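Local coordinates for protein Cog5 (Kluyveromyces lactis, PDB 4U6U) that pairs with Cog7 as a subunit of the conserved oligomeric Golgi (COG) complex, which probably tethers vesicles at the Golgi, at residues 32-43 / 74-85. The protein carries 7 engineered substitutions. Numbering follows the deposited sequence.
Sequences TLLRSSLIYVHM and QLKINIAANPNL. Engineered in segment 74-85: Ala-80 (natural residue Glu), Ala-81 (natural residue Gln).
The Tyr-40 ring meets the amide nitrogen of Asn-78 at its edge, near the ring plane, the ring and amide planes 50° apart. Leu-75 CD1 and Ile-79 CG2 approach the same ring obliquely, the former 3.4 Å from Tyr-40 CE1. With CG anti to the backbone N, Asn-78 reaches across as a knob into the hole formed by Ser-36, Ile-39, Tyr-40 and Met-43; its ND2 gives a weak but fairly straight hydrogen bond to Ser-36 O (3.4 Å, 164°). Met-43 bends at its thioether, laying CE 3.5 Å from Leu-75 CD1. Where helix 61-81 ends, Ser-36 OG is modelled implausibly close to Asn-82 OD1, so a hydrogen bond there is doubtful. Beyond that turn, Leu-85 sets CD2 against Ser-36 CB (3.6 Å) and near Leu-33 CD2, and CD1 near Tyr-40 CB. Cutting Leu-85 back to an alanine is likely to open a gap between Leu-33 and Tyr-40 and leave Ser-36 CB without that apolar neighbour. Helix stretches 32-43 and 74-81 run antiparallel (171°), their axes 10.3 Å apart at closest approach, forming a helical hairpin from the consecutive helices 11-47 and 61-81. Helix 92-118 flanks Tyr-40, whose OH is hydrogen-bonded to Glu-95, while Cog7 packs on Leu-33 through its Val-24 and pairs its Asp-51 with Arg-35.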
loop_
_atom_site.group_PDB
_atom_site.type_symbol
_atom_site.label_atom_id
_atom_site.label_comp_id
_atom_site.label_asym_id
_atom_site.label_seq_id
_atom_site.Cartn_x
_atom_site.Cartn_y
_atom_site.Cartn_z
ATOM N N THR B 32 -14.286 18.814 -19.636
ATOM C CA THR B 32 -13.743 17.544 -19.217
ATOM C C THR B 32 -13.139 17.661 -17.831
ATOM O O THR B 32 -13.401 16.837 -16.952
ATOM C CB THR B 32 -12.677 17.035 -20.158
ATOM O OG1 THR B 32 -13.210 16.884 -21.474
ATOM C CG2 THR B 32 -12.170 15.691 -19.669
ATOM N N LEU B 33 -12.308 18.682 -17.657
ATOM C CA LEU B 33 -11.637 18.905 -16.401
ATOM C C LEU B 33 -12.663 19.061 -15.273
ATOM O O LEU B 33 -12.580 18.401 -14.219
ATOM C CB LEU B 33 -10.737 20.136 -16.523
ATOM C CG LEU B 33 -9.504 20.284 -15.622
ATOM C CD1 LEU B 33 -9.861 21.045 -14.361
ATOM C CD2 LEU B 33 -8.908 18.919 -15.294
ATOM N N LEU B 34 -13.654 19.900 -15.519
ATOM C CA LEU B 34 -14.692 20.149 -14.532
ATOM C C LEU B 34 -15.430 18.856 -14.145
ATOM O O LEU B 34 -15.743 18.627 -12.978
ATOM C CB LEU B 34 -15.659 21.205 -15.070
ATOM C CG LEU B 34 -16.504 21.947 -14.047
ATOM C CD1 LEU B 34 -15.689 22.300 -12.824
ATOM C CD2 LEU B 34 -17.041 23.192 -14.706
ATOM N N ARG B 35 -15.690 17.999 -15.120
ATOM C CA ARG B 35 -16.346 16.746 -14.818
ATOM C C ARG B 35 -15.417 15.794 -14.066
ATOM O O ARG B 35 -15.878 15.113 -13.151
ATOM C CB ARG B 35 -16.865 16.079 -16.091
ATOM C CG ARG B 35 -18.105 16.717 -16.649
ATOM C CD ARG B 35 -18.938 15.724 -17.445
ATOM N NE ARG B 35 -20.253 16.297 -17.672
ATOM C CZ ARG B 35 -20.528 17.125 -18.674
ATOM N NH1 ARG B 35 -19.574 17.474 -19.534
ATOM N NH2 ARG B 35 -21.748 17.617 -18.807
ATOM N N SER B 36 -14.137 15.725 -14.454
ATOM C CA SER B 36 -13.157 14.945 -13.685
ATOM C C SER B 36 -13.240 15.347 -12.217
ATOM O O SER B 36 -13.324 14.492 -11.325
ATOM C CB SER B 36 -11.712 15.143 -14.186
ATOM O OG SER B 36 -11.335 14.237 -15.216
ATOM N N SER B 37 -13.272 16.655 -11.981
ATOM C CA SER B 37 -13.370 17.181 -10.624
ATOM C C SER B 37 -14.660 16.726 -9.948
ATOM O O SER B 37 -14.668 16.302 -8.786
ATOM C CB SER B 37 -13.329 18.704 -10.655
ATOM O OG SER B 37 -12.441 19.131 -11.658
ATOM N N LEU B 38 -15.747 16.814 -10.702
ATOM C CA LEU B 38 -17.059 16.496 -10.186
ATOM C C LEU B 38 -17.101 15.047 -9.704
ATOM O O LEU B 38 -17.392 14.780 -8.540
ATOM C CB LEU B 38 -18.112 16.746 -11.264
ATOM C CG LEU B 38 -19.273 17.633 -10.828
ATOM C CD1 LEU B 38 -20.570 16.922 -11.104
ATOM C CD2 LEU B 38 -19.166 17.997 -9.353
ATOM N N ILE B 39 -16.751 14.127 -10.596
ATOM C CA ILE B 39 -16.671 12.718 -10.260
ATOM C C ILE B 39 -15.786 12.492 -9.023
ATOM O O ILE B 39 -16.147 11.722 -8.130
ATOM C CB ILE B 39 -16.133 11.896 -11.446
ATOM C CG1 ILE B 39 -16.972 12.137 -12.701
ATOM C CG2 ILE B 39 -16.134 10.420 -11.128
ATOM C CD1 ILE B 39 -16.568 11.248 -13.903
ATOM N N TYR B 40 -14.645 13.179 -8.959
ATOM C CA TYR B 40 -13.729 13.056 -7.815
ATOM C C TYR B 40 -14.453 13.372 -6.512
ATOM O O TYR B 40 -14.486 12.551 -5.596
ATOM C CB TYR B 40 -12.534 13.994 -7.982
ATOM C CG TYR B 40 -11.451 13.900 -6.916
ATOM C CD1 TYR B 40 -10.530 12.855 -6.917
ATOM C CD2 TYR B 40 -11.343 14.863 -5.919
ATOM C CE1 TYR B 40 -9.525 12.775 -5.955
ATOM C CE2 TYR B 40 -10.351 14.788 -4.954
ATOM C CZ TYR B 40 -9.447 13.740 -4.971
ATOM O OH TYR B 40 -8.460 13.669 -4.003
ATOM N N VAL B 41 -15.044 14.560 -6.450
ATOM C CA VAL B 41 -15.832 14.992 -5.299
ATOM C C VAL B 41 -16.948 14.014 -4.884
ATOM O O VAL B 41 -17.118 13.712 -3.695
ATOM C CB VAL B 41 -16.423 16.371 -5.573
ATOM C CG1 VAL B 41 -17.730 16.590 -4.804
ATOM C CG2 VAL B 41 -15.381 17.426 -5.240
ATOM N N HIS B 42 -17.708 13.524 -5.856
ATOM C CA HIS B 42 -18.770 12.561 -5.573
ATOM C C HIS B 42 -18.200 11.353 -4.867
ATOM O O HIS B 42 -18.879 10.699 -4.072
ATOM C CB HIS B 42 -19.465 12.106 -6.848
ATOM C CG HIS B 42 -20.682 12.897 -7.187
ATOM N ND1 HIS B 42 -20.707 13.824 -8.209
ATOM C CD2 HIS B 42 -21.920 12.908 -6.644
ATOM C CE1 HIS B 42 -21.908 14.364 -8.282
ATOM N NE2 HIS B 42 -22.665 13.824 -7.341
ATOM N N MET B 43 -16.952 11.051 -5.200
ATOM C CA MET B 43 -16.249 9.929 -4.613
ATOM C C MET B 43 -15.798 10.231 -3.202
ATOM O O MET B 43 -15.957 9.412 -2.304
ATOM C CB MET B 43 -15.067 9.561 -5.489
ATOM C CG MET B 43 -15.506 8.884 -6.751
ATOM S SD MET B 43 -14.230 7.766 -7.286
ATOM C CE MET B 43 -12.986 8.959 -7.757
ATOM N N GLN B 74 -10.013 3.622 -6.791
ATOM C CA GLN B 74 -10.739 4.443 -7.754
ATOM C C GLN B 74 -10.179 5.856 -7.770
ATOM O O GLN B 74 -9.959 6.435 -8.829
ATOM C CB GLN B 74 -12.231 4.460 -7.427
ATOM C CG GLN B 74 -12.840 3.067 -7.386
ATOM C CD GLN B 74 -12.513 2.237 -8.618
ATOM O OE1 GLN B 74 -13.057 2.458 -9.700
ATOM N NE2 GLN B 74 -11.611 1.270 -8.453
ATOM N N LEU B 75 -9.966 6.407 -6.583
ATOM C CA LEU B 75 -9.392 7.729 -6.442
ATOM C C LEU B 75 -8.086 7.838 -7.242
ATOM O O LEU B 75 -7.921 8.757 -8.044
ATOM C CB LEU B 75 -9.143 8.036 -4.961
ATOM C CG LEU B 75 -10.159 8.864 -4.160
ATOM C CD1 LEU B 75 -10.960 9.766 -5.080
ATOM C CD2 LEU B 75 -11.069 8.017 -3.263
ATOM N N LYS B 76 -7.165 6.903 -7.019
ATOM C CA LYS B 76 -5.898 6.891 -7.747
ATOM C C LYS B 76 -6.134 6.760 -9.249
ATOM O O LYS B 76 -5.383 7.313 -10.043
ATOM C CB LYS B 76 -4.963 5.797 -7.221
ATOM C CG LYS B 76 -4.394 6.143 -5.841
ATOM C CD LYS B 76 -3.677 4.969 -5.165
ATOM C CE LYS B 76 -3.302 5.286 -3.699
ATOM N NZ LYS B 76 -4.477 5.574 -2.801
ATOM N N ILE B 77 -7.166 6.033 -9.651
ATOM C CA ILE B 77 -7.437 5.899 -11.083
ATOM C C ILE B 77 -7.909 7.216 -11.673
ATOM O O ILE B 77 -7.399 7.663 -12.697
ATOM C CB ILE B 77 -8.521 4.854 -11.398
ATOM C CG1 ILE B 77 -8.060 3.453 -11.012
ATOM C CG2 ILE B 77 -8.846 4.886 -12.868
ATOM C CD1 ILE B 77 -9.139 2.417 -11.125
ATOM N N ASN B 78 -8.920 7.812 -11.054
ATOM C CA ASN B 78 -9.435 9.086 -11.525
ATOM C C ASN B 78 -8.343 10.160 -11.643
ATOM O O ASN B 78 -8.336 10.901 -12.622
ATOM C CB ASN B 78 -10.574 9.567 -10.615
ATOM C CG ASN B 78 -11.311 10.792 -11.168
ATOM O OD1 ASN B 78 -11.213 11.118 -12.357
ATOM N ND2 ASN B 78 -12.084 11.449 -10.309
ATOM N N ILE B 79 -7.425 10.248 -10.671
ATOM C CA ILE B 79 -6.346 11.248 -10.744
ATOM C C ILE B 79 -5.327 10.947 -11.851
ATOM O O ILE B 79 -4.678 11.859 -12.379
ATOM C CB ILE B 79 -5.580 11.405 -9.408
ATOM C CG1 ILE B 79 -4.849 10.108 -9.060
ATOM C CG2 ILE B 79 -6.518 11.859 -8.302
ATOM C CD1 ILE B 79 -3.506 10.285 -8.334
ATOM N N ALA B 80 -5.180 9.677 -12.213
ATOM C CA ALA B 80 -4.173 9.325 -13.200
ATOM C C ALA B 80 -4.757 9.428 -14.599
ATOM O O ALA B 80 -4.045 9.731 -15.555
ATOM C CB ALA B 80 -3.640 7.932 -12.943
ATOM N N ALA B 81 -6.067 9.216 -14.698
ATOM C CA ALA B 81 -6.802 9.352 -15.948
ATOM C C ALA B 81 -6.774 10.794 -16.478
ATOM O O ALA B 81 -6.545 11.025 -17.665
ATOM C CB ALA B 81 -8.225 8.878 -15.757
ATOM N N ASN B 82 -7.012 11.757 -15.592
ATOM C CA ASN B 82 -6.688 13.154 -15.864
ATOM C C ASN B 82 -5.641 13.637 -14.900
ATOM O O ASN B 82 -5.970 14.074 -13.810
ATOM C CB ASN B 82 -7.921 14.050 -15.761
ATOM C CG ASN B 82 -8.646 14.209 -17.085
ATOM O OD1 ASN B 82 -9.862 14.403 -17.119
ATOM N ND2 ASN B 82 -7.889 14.203 -18.183
ATOM N N PRO B 83 -4.368 13.579 -15.317
ATOM C CA PRO B 83 -3.233 14.118 -14.567
ATOM C C PRO B 83 -3.412 15.606 -14.282
ATOM O O PRO B 83 -2.908 16.127 -13.288
ATOM C CB PRO B 83 -2.050 13.884 -15.510
ATOM C CG PRO B 83 -2.650 13.789 -16.864
ATOM C CD PRO B 83 -3.960 13.101 -16.649
ATOM N N ASN B 84 -4.140 16.277 -15.161
ATOM C CA ASN B 84 -4.492 17.668 -14.969
ATOM C C ASN B 84 -5.205 17.920 -13.634
ATOM O O ASN B 84 -5.123 19.012 -13.066
ATOM C CB ASN B 84 -5.356 18.110 -16.145
ATOM C CG ASN B 84 -4.543 18.308 -17.408
ATOM O OD1 ASN B 84 -3.406 18.781 -17.357
ATOM N ND2 ASN B 84 -5.103 17.913 -18.544
ATOM N N LEU B 85 -5.878 16.885 -13.133
ATOM C CA LEU B 85 -6.622 16.937 -11.867
ATOM C C LEU B 85 -5.760 17.286 -10.655
ATOM O O LEU B 85 -6.231 17.931 -9.719
ATOM C CB LEU B 85 -7.317 15.602 -11.592
ATOM C CG LEU B 85 -8.821 15.437 -11.778
ATOM C CD1 LEU B 85 -9.368 14.583 -10.665
ATOM C CD2 LEU B 85 -9.523 16.765 -11.807
#